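Local coordinates for protein transferrin (Manduca sexta, PDB 6WB6) that binds one ferric ion per molecule together with carbonate and transports iron in the insect Manduca sexta, at residues 76-81 with 291-296; 271-276 with 316-321; 475-480 with 490-495; 494-499 with 539-544. All coordinates share one frame; numbering follows the deposited sequence.

Contact 1 of 4, residues 76-81 with 291-296; sequences QEYRTD and EKVKQL
Q76 and V293 point at each other between a strand and a helix, their side chains coming from opposite directions. The glutamine bends at its second torsion (chi2 93°), which brings OE1 to 4.0 Å from V293 CB. Y78 reaches the same valine crosswise, at about a right angle: CG1 of V293 sits at the edge of the tyrosine ring, near its plane, 3.9 Å from Y78 OH and 4.3 Å from Y78 CE1. This is helix 286-300 packing on the four-stranded antiparallel sheet of the N-terminal transferrin lobe, through strand 72-79. The polar groups that have partners find them outside the two segments: Q76 NE2 is hydrogen-bonded to D323 OD1 on the neighbouring strand and Y78 OH to L312 O, whereas Q76 OE1 is buried against the valine with no polar partner in the model. Farther along the strand, R79 NE and NH2 both grip E77 OE2, the NH2 bond measuring 2.7 Å, and approach it from one face of the carboxylate plane.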
loop_
_atom_site.group_PDB
_atom_site.type_symbol
_atom_site.label_atom_id
_atom_site.label_comp_id
_atom_site.label_asym_id
_atom_site.label_seq_id
_atom_site.Cartn_x
_atom_site.Cartn_y
_atom_site.Cartn_z
ATOM N N GLN A 76 28.710 -1.163 2.887
ATOM C CA GLN A 76 28.527 -2.605 2.806
ATOM C C GLN A 76 27.496 -2.955 1.747
ATOM O O GLN A 76 26.404 -2.371 1.726
ATOM C CB GLN A 76 28.082 -3.169 4.158
ATOM C CG GLN A 76 28.326 -4.647 4.301
ATOM C CD GLN A 76 29.645 -4.902 4.944
ATOM O OE1 GLN A 76 29.713 -5.408 6.064
ATOM N NE2 GLN A 76 30.715 -4.522 4.259
ATOM N N GLU A 77 27.835 -3.917 0.891
ATOM C CA GLU A 77 26.912 -4.448 -0.107
ATOM C C GLU A 77 26.536 -5.878 0.247
ATOM O O GLU A 77 27.397 -6.691 0.604
ATOM C CB GLU A 77 27.521 -4.422 -1.514
ATOM C CG GLU A 77 27.589 -3.056 -2.136
ATOM C CD GLU A 77 28.336 -3.065 -3.448
ATOM O OE1 GLU A 77 29.055 -2.096 -3.720
ATOM O OE2 GLU A 77 28.223 -4.056 -4.197
ATOM N N TYR A 78 25.252 -6.170 0.157
ATOM C CA TYR A 78 24.738 -7.533 0.220
ATOM C C TYR A 78 24.612 -8.092 -1.195
ATOM O O TYR A 78 23.872 -7.546 -2.025
ATOM C CB TYR A 78 23.378 -7.554 0.912
ATOM C CG TYR A 78 23.385 -7.201 2.385
ATOM C CD1 TYR A 78 24.574 -7.177 3.114
ATOM C CD2 TYR A 78 22.202 -6.892 3.045
ATOM C CE1 TYR A 78 24.578 -6.865 4.462
ATOM C CE2 TYR A 78 22.192 -6.583 4.398
ATOM C CZ TYR A 78 23.382 -6.563 5.097
ATOM O OH TYR A 78 23.394 -6.258 6.442
ATOM N N ARG A 79 25.323 -9.179 -1.470
ATOM C CA ARG A 79 25.372 -9.766 -2.796
ATOM C C ARG A 79 24.910 -11.220 -2.717
ATOM O O ARG A 79 24.528 -11.708 -1.659
ATOM C CB ARG A 79 26.786 -9.642 -3.366
ATOM C CG ARG A 79 27.291 -8.212 -3.359
ATOM C CD ARG A 79 28.660 -8.116 -3.981
ATOM N NE ARG A 79 29.037 -6.743 -4.286
ATOM C CZ ARG A 79 30.224 -6.411 -4.780
ATOM N NH1 ARG A 79 31.137 -7.341 -5.018
ATOM N NH2 ARG A 79 30.500 -5.166 -5.048
ATOM N N THR A 80 24.932 -11.911 -3.853
ATOM C CA THR A 80 24.595 -13.326 -3.881
ATOM C C THR A 80 25.878 -14.142 -3.867
ATOM O O THR A 80 26.944 -13.668 -4.263
ATOM C CB THR A 80 23.793 -13.694 -5.124
ATOM O OG1 THR A 80 24.535 -13.272 -6.267
ATOM C CG2 THR A 80 22.395 -13.057 -5.106
ATOM N N ASP A 81 25.754 -15.392 -3.422
ATOM C CA ASP A 81 26.868 -16.326 -3.543
ATOM C C ASP A 81 27.100 -16.701 -4.994
ATOM O O ASP A 81 28.233 -17.008 -5.376
ATOM C CB ASP A 81 26.599 -17.548 -2.670
ATOM C CG ASP A 81 26.837 -17.258 -1.187
ATOM O OD1 ASP A 81 27.914 -16.721 -0.844
ATOM O OD2 ASP A 81 25.956 -17.546 -0.363
ATOM N N GLU A 291 33.519 -7.157 9.632
ATOM C CA GLU A 291 33.810 -8.520 10.045
ATOM C C GLU A 291 32.684 -9.077 10.902
ATOM O O GLU A 291 32.350 -10.265 10.810
ATOM C CB GLU A 291 35.160 -8.502 10.782
ATOM C CG GLU A 291 35.570 -9.727 11.611
ATOM C CD GLU A 291 36.352 -9.304 12.893
ATOM O OE1 GLU A 291 35.976 -8.283 13.531
ATOM O OE2 GLU A 291 37.341 -9.968 13.254
ATOM N N LYS A 292 32.095 -8.236 11.747
ATOM C CA LYS A 292 30.967 -8.664 12.563
ATOM C C LYS A 292 29.748 -9.006 11.709
ATOM O O LYS A 292 29.135 -10.065 11.875
ATOM C CB LYS A 292 30.611 -7.576 13.569
ATOM C CG LYS A 292 29.439 -7.944 14.435
ATOM C CD LYS A 292 29.824 -8.879 15.558
ATOM C CE LYS A 292 28.601 -9.203 16.367
ATOM N NZ LYS A 292 28.855 -10.197 17.404
ATOM N N VAL A 293 29.345 -8.098 10.828
ATOM C CA VAL A 293 28.191 -8.366 9.970
ATOM C C VAL A 293 28.435 -9.607 9.113
ATOM O O VAL A 293 27.571 -10.485 9.002
ATOM C CB VAL A 293 27.874 -7.129 9.112
ATOM C CG1 VAL A 293 26.711 -7.424 8.173
ATOM C CG2 VAL A 293 27.526 -5.975 10.024
ATOM N N LYS A 294 29.615 -9.701 8.496
ATOM C CA LYS A 294 29.938 -10.890 7.708
ATOM C C LYS A 294 29.764 -12.160 8.522
ATOM O O LYS A 294 29.297 -13.181 8.006
ATOM C CB LYS A 294 31.369 -10.790 7.157
ATOM C CG LYS A 294 31.546 -9.800 6.012
ATOM C CD LYS A 294 33.002 -9.677 5.526
ATOM C CE LYS A 294 33.668 -11.047 5.214
ATOM N NZ LYS A 294 32.963 -11.886 4.195
ATOM N N GLN A 295 30.131 -12.119 9.809
ATOM C CA GLN A 295 30.053 -13.327 10.632
ATOM C C GLN A 295 28.614 -13.680 10.974
ATOM O O GLN A 295 28.237 -14.855 10.949
ATOM C CB GLN A 295 30.885 -13.148 11.907
ATOM C CG GLN A 295 32.334 -13.451 11.668
ATOM C CD GLN A 295 33.231 -12.941 12.763
ATOM O OE1 GLN A 295 32.771 -12.646 13.873
ATOM N NE2 GLN A 295 34.522 -12.827 12.458
ATOM N N LEU A 296 27.800 -12.674 11.308
ATOM C CA LEU A 296 26.381 -12.904 11.529
ATOM C C LEU A 296 25.711 -13.442 10.272
ATOM O O LEU A 296 24.843 -14.325 10.351
ATOM C CB LEU A 296 25.696 -11.598 11.974
ATOM C CG LEU A 296 26.102 -11.059 13.349
ATOM C CD1 LEU A 296 25.638 -9.595 13.562
ATOM C CD2 LEU A 296 25.513 -11.975 14.407
#

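Contact 2 of 4, residues 271-276 with 316-321; sequences RPWQGL and EKIHHV
Beside the iron site of the N-terminal lobe, Q274 and W273 meet I318 where the chain passes from the seven-stranded sheet into the four-stranded one, a place that probably corresponds to the hinge strands of other transferrins. R271, at the start of segment 271-276, lines a carbonate pocket and hydrogen-bonds to the iron ligand Y90. The side chain of I318, about 10 Å from the bound Fe (III) ion, supplies the apolar side of the contact. Its CG2, opposite the backbone N about the CA-CB bond, comes within 3.8 Å of Q274 OE1, and its CD1 is 3.9 Å from the same oxygen; the two side chains cross at about a right angle. The other end of that amide is hydrogen-bonded, Q274 NE2 to D57 OD1. D57 is predicted to bind iron, but the protein ligands seen here are Y90 and Y204, so Q274 would be second-shell only if D57 joined them. I318 CG2 also approaches the indole obliquely, 4.3 Å from W273 CE3, while W273 NE1 is held by A86 O. Just after I318, H319 and H320 form a classic beta bulge opposite R79. Beyond it strand 320-327 runs on one side of strand 72-79 and strand 275-279 on the other, and helix 286-300 lies against strands 275-279 and 320-327, with V293 on L276 and K294 and A297 on V321.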
loop_
_atom_site.group_PDB
_atom_site.type_symbol
_atom_site.label_atom_id
_atom_site.label_comp_id
_atom_site.label_asym_id
_atom_site.label_seq_id
_atom_site.Cartn_x
_atom_site.Cartn_y
_atom_site.Cartn_z
ATOM N N ARG A 271 20.017 -2.639 -11.327
ATOM C CA ARG A 271 19.530 -2.505 -9.967
ATOM C C ARG A 271 20.696 -2.701 -9.006
ATOM O O ARG A 271 21.344 -3.761 -9.036
ATOM C CB ARG A 271 18.436 -3.500 -9.689
ATOM C CG ARG A 271 17.783 -3.307 -8.366
ATOM C CD ARG A 271 16.682 -4.285 -8.259
ATOM N NE ARG A 271 15.898 -4.095 -7.054
ATOM C CZ ARG A 271 14.890 -4.884 -6.717
ATOM N NH1 ARG A 271 14.535 -5.899 -7.505
ATOM N NH2 ARG A 271 14.245 -4.661 -5.598
ATOM N N PRO A 272 21.034 -1.711 -8.188
ATOM C CA PRO A 272 22.149 -1.883 -7.263
ATOM C C PRO A 272 21.782 -2.863 -6.169
ATOM O O PRO A 272 20.606 -3.079 -5.869
ATOM C CB PRO A 272 22.364 -0.476 -6.687
ATOM C CG PRO A 272 21.480 0.443 -7.499
ATOM C CD PRO A 272 20.358 -0.414 -7.959
ATOM N N TRP A 273 22.815 -3.480 -5.604
ATOM C CA TRP A 273 22.646 -4.324 -4.430
ATOM C C TRP A 273 22.128 -3.520 -3.257
ATOM O O TRP A 273 22.441 -2.340 -3.097
ATOM C CB TRP A 273 23.972 -4.921 -3.998
ATOM C CG TRP A 273 24.613 -5.890 -4.931
ATOM C CD1 TRP A 273 25.770 -5.708 -5.602
ATOM C CD2 TRP A 273 24.159 -7.208 -5.246
ATOM N NE1 TRP A 273 26.076 -6.828 -6.330
ATOM C CE2 TRP A 273 25.100 -7.769 -6.129
ATOM C CE3 TRP A 273 23.043 -7.965 -4.878
ATOM C CZ2 TRP A 273 24.967 -9.059 -6.650
ATOM C CZ3 TRP A 273 22.905 -9.257 -5.404
ATOM C CH2 TRP A 273 23.866 -9.788 -6.280
ATOM N N GLN A 274 21.404 -4.201 -2.383
ATOM C CA GLN A 274 21.132 -3.660 -1.071
ATOM C C GLN A 274 22.394 -3.736 -0.226
ATOM O O GLN A 274 23.391 -4.374 -0.598
ATOM C CB GLN A 274 20.037 -4.440 -0.362
ATOM C CG GLN A 274 18.857 -4.810 -1.188
ATOM C CD GLN A 274 18.331 -6.137 -0.751
ATOM O OE1 GLN A 274 19.064 -7.116 -0.733
ATOM N NE2 GLN A 274 17.069 -6.173 -0.351
ATOM N N GLY A 275 22.337 -3.105 0.945
ATOM C CA GLY A 275 23.447 -3.195 1.874
ATOM C C GLY A 275 23.222 -2.415 3.153
ATOM O O GLY A 275 22.093 -2.317 3.636
ATOM N N LEU A 276 24.294 -1.872 3.717
ATOM C CA LEU A 276 24.237 -1.126 4.967
ATOM C C LEU A 276 24.700 0.295 4.710
ATOM O O LEU A 276 25.661 0.520 3.967
ATOM C CB LEU A 276 25.119 -1.739 6.056
ATOM C CG LEU A 276 24.944 -3.221 6.358
ATOM C CD1 LEU A 276 26.136 -3.713 7.198
ATOM C CD2 LEU A 276 23.605 -3.415 7.063
ATOM N N GLU A 316 17.476 -15.078 2.004
ATOM C CA GLU A 316 17.983 -16.405 1.659
ATOM C C GLU A 316 18.867 -16.341 0.420
ATOM O O GLU A 316 19.967 -16.903 0.401
ATOM C CB GLU A 316 16.824 -17.379 1.447
ATOM N N LYS A 317 18.427 -15.606 -0.599
ATOM C CA LYS A 317 19.146 -15.520 -1.862
ATOM C C LYS A 317 20.307 -14.540 -1.812
ATOM O O LYS A 317 21.263 -14.698 -2.585
ATOM C CB LYS A 317 18.163 -15.122 -2.976
ATOM C CG LYS A 317 17.247 -16.267 -3.425
ATOM C CD LYS A 317 15.906 -15.781 -3.967
ATOM C CE LYS A 317 15.916 -15.608 -5.483
ATOM N NZ LYS A 317 15.213 -16.726 -6.202
ATOM N N ILE A 318 20.258 -13.556 -0.912
ATOM C CA ILE A 318 21.172 -12.411 -0.927
ATOM C C ILE A 318 21.745 -12.264 0.482
ATOM O O ILE A 318 21.176 -11.572 1.335
ATOM C CB ILE A 318 20.474 -11.123 -1.374
ATOM C CG1 ILE A 318 19.863 -11.307 -2.767
ATOM C CG2 ILE A 318 21.442 -9.972 -1.392
ATOM C CD1 ILE A 318 19.152 -10.059 -3.267
ATOM N N HIS A 319 22.896 -12.902 0.730
ATOM C CA HIS A 319 23.571 -12.706 2.007
ATOM C C HIS A 319 25.081 -12.859 1.917
ATOM O O HIS A 319 25.711 -13.125 2.944
ATOM C CB HIS A 319 23.057 -13.665 3.080
ATOM C CG HIS A 319 23.260 -15.110 2.751
ATOM N ND1 HIS A 319 22.264 -15.900 2.221
ATOM C CD2 HIS A 319 24.341 -15.910 2.895
ATOM C CE1 HIS A 319 22.724 -17.127 2.051
ATOM N NE2 HIS A 319 23.982 -17.159 2.452
ATOM N N HIS A 320 25.676 -12.680 0.743
ATOM C CA HIS A 320 27.123 -12.567 0.642
ATOM C C HIS A 320 27.500 -11.122 0.933
ATOM O O HIS A 320 27.240 -10.220 0.132
ATOM C CB HIS A 320 27.634 -12.991 -0.730
ATOM C CG HIS A 320 29.128 -12.930 -0.843
ATOM N ND1 HIS A 320 29.940 -13.995 -0.516
ATOM C CD2 HIS A 320 29.956 -11.922 -1.204
ATOM C CE1 HIS A 320 31.205 -13.646 -0.679
ATOM N NE2 HIS A 320 31.242 -12.399 -1.112
ATOM N N VAL A 321 28.082 -10.891 2.089
ATOM C CA VAL A 321 28.481 -9.546 2.473
ATOM C C VAL A 321 29.799 -9.243 1.779
ATOM O O VAL A 321 30.767 -9.993 1.916
ATOM C CB VAL A 321 28.593 -9.439 3.997
ATOM C CG1 VAL A 321 28.942 -8.020 4.444
ATOM C CG2 VAL A 321 27.284 -9.888 4.608
#

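Contact 3 of 4, residues 475-480 with 490-495; sequences FYLINK and KNLGEF
L477 splits its two methyl groups between two residues of the next helix, CD1 going to L492 and CD2 to F495. In L477 the first torsion sets CG beside the backbone N and anti to the carbonyl carbon (chi1 -74°), and the branch then spreads toward helix 488-495. L492 has the other common shape, CG anti to the backbone N (chi1 175°), which carries its CD1 back across to L477; the two CD1 atoms are 3.5 Å apart, tighter than the usual carbon-carbon contact. The two leucines cross at about a right angle. Helices 467-479 and 488-495 together make the connection of a beta-alpha-beta crossover in the C-terminal lobe, between the parallel neighbouring strands 458-461 and 499-501. F495 extends from the last turn of the second helix and offers its ring face to the leucine: L477 CD2 stands 4.1 Å from the ring centroid, only 11° off the normal, a CH-pi contact. Away from this apolar patch, K490 NZ bridges to E494 OE2 one turn along at 2.8 Å, meeting that oxygen on the anti side, tilted out of the carboxylate plane. On the first helix, F475 packs its side chain against helix 644-659.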
loop_
_atom_site.group_PDB
_atom_site.type_symbol
_atom_site.label_atom_id
_atom_site.label_comp_id
_atom_site.label_asym_id
_atom_site.label_seq_id
_atom_site.Cartn_x
_atom_site.Cartn_y
_atom_site.Cartn_z
ATOM N N PHE A 475 -32.353 5.433 10.756
ATOM C CA PHE A 475 -32.547 5.414 9.315
ATOM C C PHE A 475 -33.233 4.144 8.879
ATOM O O PHE A 475 -34.070 4.162 7.964
ATOM C CB PHE A 475 -31.242 5.515 8.541
ATOM C CG PHE A 475 -31.427 5.219 7.071
ATOM C CD1 PHE A 475 -31.810 6.228 6.202
ATOM C CD2 PHE A 475 -31.278 3.940 6.571
ATOM C CE1 PHE A 475 -32.022 5.973 4.867
ATOM C CE2 PHE A 475 -31.495 3.672 5.228
ATOM C CZ PHE A 475 -31.863 4.698 4.370
ATOM N N TYR A 476 -32.845 3.015 9.466
ATOM C CA TYR A 476 -33.416 1.760 9.002
ATOM C C TYR A 476 -34.917 1.755 9.201
ATOM O O TYR A 476 -35.667 1.362 8.305
ATOM C CB TYR A 476 -32.782 0.568 9.706
ATOM C CG TYR A 476 -33.295 -0.747 9.164
ATOM C CD1 TYR A 476 -34.476 -1.303 9.639
ATOM C CD2 TYR A 476 -32.608 -1.430 8.171
ATOM C CE1 TYR A 476 -34.949 -2.484 9.143
ATOM C CE2 TYR A 476 -33.078 -2.624 7.674
ATOM C CZ TYR A 476 -34.247 -3.143 8.157
ATOM O OH TYR A 476 -34.689 -4.347 7.657
ATOM N N LEU A 477 -35.380 2.235 10.352
ATOM C CA LEU A 477 -36.816 2.241 10.606
ATOM C C LEU A 477 -37.524 3.279 9.740
ATOM O O LEU A 477 -38.500 2.958 9.050
ATOM C CB LEU A 477 -37.067 2.482 12.092
ATOM C CG LEU A 477 -36.740 1.249 12.948
ATOM C CD1 LEU A 477 -36.754 1.625 14.413
ATOM C CD2 LEU A 477 -37.711 0.141 12.691
ATOM N N ILE A 478 -37.041 4.526 9.751
ATOM C CA ILE A 478 -37.626 5.566 8.904
ATOM C C ILE A 478 -37.685 5.104 7.451
ATOM O O ILE A 478 -38.703 5.278 6.767
ATOM C CB ILE A 478 -36.834 6.884 9.048
ATOM C CG1 ILE A 478 -37.071 7.504 10.437
ATOM C CG2 ILE A 478 -37.244 7.866 7.980
ATOM C CD1 ILE A 478 -36.287 8.747 10.704
ATOM N N ASN A 479 -36.603 4.495 6.959
ATOM C CA ASN A 479 -36.546 4.094 5.552
ATOM C C ASN A 479 -37.637 3.081 5.216
ATOM O O ASN A 479 -38.272 3.166 4.159
ATOM C CB ASN A 479 -35.166 3.521 5.223
ATOM C CG ASN A 479 -35.060 3.027 3.784
ATOM O OD1 ASN A 479 -35.100 1.830 3.531
ATOM N ND2 ASN A 479 -34.906 3.952 2.844
ATOM N N LYS A 480 -37.862 2.108 6.092
ATOM C CA LYS A 480 -38.927 1.139 5.897
ATOM C C LYS A 480 -40.273 1.664 6.380
ATOM O O LYS A 480 -41.232 0.899 6.503
ATOM C CB LYS A 480 -38.571 -0.176 6.605
ATOM C CG LYS A 480 -37.553 -1.021 5.831
ATOM C CD LYS A 480 -37.777 -2.524 6.001
ATOM C CE LYS A 480 -37.140 -3.326 4.851
ATOM N NZ LYS A 480 -37.768 -4.686 4.666
ATOM N N LYS A 490 -38.243 10.470 19.426
ATOM C CA LYS A 490 -39.466 10.060 20.117
ATOM C C LYS A 490 -40.091 8.855 19.422
ATOM O O LYS A 490 -40.465 7.870 20.065
ATOM C CB LYS A 490 -40.470 11.217 20.186
ATOM C CG LYS A 490 -41.787 10.836 20.885
ATOM C CD LYS A 490 -42.897 11.884 20.711
ATOM C CE LYS A 490 -44.114 11.570 21.594
ATOM N NZ LYS A 490 -44.906 10.371 21.173
ATOM N N ASN A 491 -40.177 8.909 18.125
ATOM C CA ASN A 491 -40.866 7.835 17.410
ATOM C C ASN A 491 -40.077 6.551 17.511
ATOM O O ASN A 491 -40.741 5.530 17.571
ATOM C CB ASN A 491 -41.172 8.173 15.991
ATOM C CG ASN A 491 -42.447 8.938 15.879
ATOM O OD1 ASN A 491 -43.461 8.510 16.364
ATOM N ND2 ASN A 491 -42.392 10.056 15.229
ATOM N N LEU A 492 -38.743 6.620 17.455
ATOM C CA LEU A 492 -37.966 5.423 17.750
ATOM C C LEU A 492 -38.432 4.831 19.061
ATOM O O LEU A 492 -38.727 3.631 19.152
ATOM C CB LEU A 492 -36.469 5.733 17.818
ATOM C CG LEU A 492 -35.604 4.532 18.245
ATOM C CD1 LEU A 492 -35.680 3.423 17.198
ATOM C CD2 LEU A 492 -34.156 4.933 18.508
ATOM N N GLY A 493 -38.535 5.685 20.084
ATOM C CA GLY A 493 -39.001 5.229 21.381
ATOM C C GLY A 493 -40.368 4.591 21.292
ATOM O O GLY A 493 -40.640 3.588 21.955
ATOM N N GLU A 494 -41.236 5.137 20.435
ATOM C CA GLU A 494 -42.569 4.572 20.298
ATOM C C GLU A 494 -42.553 3.251 19.537
ATOM O O GLU A 494 -43.456 2.437 19.731
ATOM C CB GLU A 494 -43.508 5.573 19.619
ATOM C CG GLU A 494 -43.629 6.924 20.345
ATOM C CD GLU A 494 -44.286 6.838 21.732
ATOM O OE1 GLU A 494 -44.672 5.728 22.152
ATOM O OE2 GLU A 494 -44.417 7.895 22.403
ATOM N N PHE A 495 -41.553 2.999 18.691
ATOM C CA PHE A 495 -41.457 1.665 18.097
ATOM C C PHE A 495 -41.011 0.633 19.132
ATOM O O PHE A 495 -41.660 -0.404 19.310
ATOM C CB PHE A 495 -40.505 1.664 16.909
ATOM C CG PHE A 495 -40.356 0.310 16.278
ATOM C CD1 PHE A 495 -39.472 -0.622 16.800
ATOM C CD2 PHE A 495 -41.112 -0.040 15.176
ATOM C CE1 PHE A 495 -39.338 -1.896 16.223
ATOM C CE2 PHE A 495 -40.971 -1.299 14.596
ATOM C CZ PHE A 495 -40.076 -2.229 15.141
#

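Contact 4 of 4, residues 494-499 with 539-544; sequences EFFSGG and GDVAFV
F496 leaves the end of the beta-alpha-beta crossover of the C-terminal lobe, between helix 488-495 and strand 499-501, and reaches V541 and F543 of 539-544, the chain leading into strand 542-545, which pairs with the other side of 458-461. The chain turns sharply here: F496 is the centre of an inverse gamma turn and also begins a type I beta turn closed by G499 N to F496 O. From a CB that points toward segment 539-544, CG lies anti to the carbonyl carbon (chi1 -65°), and the ring runs outward from there. The preceding phenylalanine covers one face, F495 CD1 standing 3.5 Å above the plane over the ring centre. Farther out the two sides of the ring part company. CE1 of F496 meets V541 CG1 at 4.0 Å, and on the other side F496 CE2 lies 4.0 Å from F543 CE2; helix 467-479 also comes against this side through L477. At the tip, F496 CZ is 3.7 Å from F543 CZ and reaches the edge of that ring, the planes inclined at 66° in an oblique pair. With an alanine in place of F496, a gap would probably open beside V541 CG1 and leave the F543 edge without its partner. S459 of strand 458-461 touches all three side chains. Within 539-544, V541 CG2 sits 4.2 Å above one face of the F543 ring, offset toward its rim.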
loop_
_atom_site.group_PDB
_atom_site.type_symbol
_atom_site.label_atom_id
_atom_site.label_comp_id
_atom_site.label_asym_id
_atom_site.label_seq_id
_atom_site.Cartn_x
_atom_site.Cartn_y
_atom_site.Cartn_z
ATOM N N GLU A 494 -41.236 5.137 20.435
ATOM C CA GLU A 494 -42.569 4.572 20.298
ATOM C C GLU A 494 -42.553 3.251 19.537
ATOM O O GLU A 494 -43.456 2.437 19.731
ATOM C CB GLU A 494 -43.508 5.573 19.619
ATOM C CG GLU A 494 -43.629 6.924 20.345
ATOM C CD GLU A 494 -44.286 6.838 21.732
ATOM O OE1 GLU A 494 -44.672 5.728 22.152
ATOM O OE2 GLU A 494 -44.417 7.895 22.403
ATOM N N PHE A 495 -41.553 2.999 18.691
ATOM C CA PHE A 495 -41.457 1.665 18.097
ATOM C C PHE A 495 -41.011 0.633 19.132
ATOM O O PHE A 495 -41.660 -0.404 19.310
ATOM C CB PHE A 495 -40.505 1.664 16.909
ATOM C CG PHE A 495 -40.356 0.310 16.278
ATOM C CD1 PHE A 495 -39.472 -0.622 16.800
ATOM C CD2 PHE A 495 -41.112 -0.040 15.176
ATOM C CE1 PHE A 495 -39.338 -1.896 16.223
ATOM C CE2 PHE A 495 -40.971 -1.299 14.596
ATOM C CZ PHE A 495 -40.076 -2.229 15.141
ATOM N N PHE A 496 -39.902 0.891 19.827
ATOM C CA PHE A 496 -39.475 0.022 20.923
ATOM C C PHE A 496 -40.184 0.464 22.201
ATOM O O PHE A 496 -39.574 0.883 23.183
ATOM C CB PHE A 496 -37.959 0.056 21.075
ATOM C CG PHE A 496 -37.235 -0.507 19.895
ATOM C CD1 PHE A 496 -37.189 -1.873 19.686
ATOM C CD2 PHE A 496 -36.610 0.322 18.994
ATOM C CE1 PHE A 496 -36.532 -2.407 18.605
ATOM C CE2 PHE A 496 -35.949 -0.212 17.904
ATOM C CZ PHE A 496 -35.915 -1.585 17.717
ATOM N N SER A 497 -41.513 0.336 22.161
ATOM C CA SER A 497 -42.383 0.867 23.204
ATOM C C SER A 497 -42.153 0.213 24.562
ATOM O O SER A 497 -42.615 0.754 25.570
ATOM C CB SER A 497 -43.853 0.699 22.789
ATOM O OG SER A 497 -44.203 -0.668 22.653
ATOM N N GLY A 498 -41.459 -0.925 24.609
ATOM C CA GLY A 498 -41.041 -1.519 25.869
ATOM C C GLY A 498 -39.894 -0.795 26.537
ATOM O O GLY A 498 -39.539 -1.133 27.668
ATOM N N GLY A 499 -39.311 0.185 25.872
ATOM C CA GLY A 499 -38.225 0.949 26.446
ATOM C C GLY A 499 -36.883 0.582 25.831
ATOM O O GLY A 499 -36.693 -0.495 25.247
ATOM N N GLY A 539 -33.099 -5.328 26.878
ATOM C CA GLY A 539 -33.475 -5.124 25.497
ATOM C C GLY A 539 -33.451 -6.458 24.781
ATOM O O GLY A 539 -32.784 -7.399 25.211
ATOM N N ASP A 540 -34.215 -6.533 23.692
ATOM C CA ASP A 540 -34.343 -7.743 22.878
ATOM C C ASP A 540 -33.446 -7.718 21.649
ATOM O O ASP A 540 -33.423 -8.689 20.883
ATOM C CB ASP A 540 -35.805 -7.914 22.448
ATOM C CG ASP A 540 -36.762 -7.779 23.610
ATOM O OD1 ASP A 540 -36.781 -8.711 24.440
ATOM O OD2 ASP A 540 -37.447 -6.727 23.724
ATOM N N VAL A 541 -32.721 -6.622 21.440
ATOM C CA VAL A 541 -31.821 -6.471 20.305
ATOM C C VAL A 541 -30.848 -5.352 20.654
ATOM O O VAL A 541 -31.237 -4.350 21.260
ATOM C CB VAL A 541 -32.616 -6.177 19.009
ATOM C CG1 VAL A 541 -33.422 -4.880 19.163
ATOM C CG2 VAL A 541 -31.697 -6.093 17.789
ATOM N N ALA A 542 -29.579 -5.525 20.287
ATOM C CA ALA A 542 -28.565 -4.509 20.557
ATOM C C ALA A 542 -28.030 -3.959 19.244
ATOM O O ALA A 542 -27.419 -4.698 18.473
ATOM C CB ALA A 542 -27.416 -5.072 21.396
ATOM N N PHE A 543 -28.252 -2.663 18.997
ATOM C CA PHE A 543 -27.673 -1.969 17.840
ATOM C C PHE A 543 -26.302 -1.447 18.253
ATOM O O PHE A 543 -26.177 -0.417 18.931
ATOM C CB PHE A 543 -28.563 -0.838 17.346
ATOM C CG PHE A 543 -29.951 -1.276 17.026
ATOM C CD1 PHE A 543 -30.268 -1.744 15.757
ATOM C CD2 PHE A 543 -30.940 -1.253 17.999
ATOM C CE1 PHE A 543 -31.551 -2.176 15.466
ATOM C CE2 PHE A 543 -32.223 -1.694 17.714
ATOM C CZ PHE A 543 -32.527 -2.149 16.448
ATOM N N VAL A 544 -25.275 -2.163 17.825
ATOM C CA VAL A 544 -23.896 -1.871 18.169
ATOM C C VAL A 544 -23.111 -1.866 16.871
ATOM O O VAL A 544 -23.650 -2.136 15.806
ATOM C CB VAL A 544 -23.348 -2.895 19.171
ATOM C CG1 VAL A 544 -24.110 -2.760 20.493
ATOM C CG2 VAL A 544 -23.487 -4.320 18.615
#

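All four contacts are buried, so none is a surface contact, and none has a hydrogen bond between its two segments. Contacts 1 and 2 belong to the N-terminal lobe and use the same four-stranded sheet; their backbones join where Y78 N meets Q274 O at 2.7 Å. Here amides, a phenol and an indole mix with aliphatic groups, and contact 2 lies nearer the iron. Contacts 3 and 4 belong to the C-terminal lobe, on the opposite side of the chain's centre, and share helix 488-495. Their meeting side chains are wholly apolar, leucines, valine and phenylalanines, far from any annotated site. L477 CD1 also touches F496 CE2, which makes one continuous patch of the two.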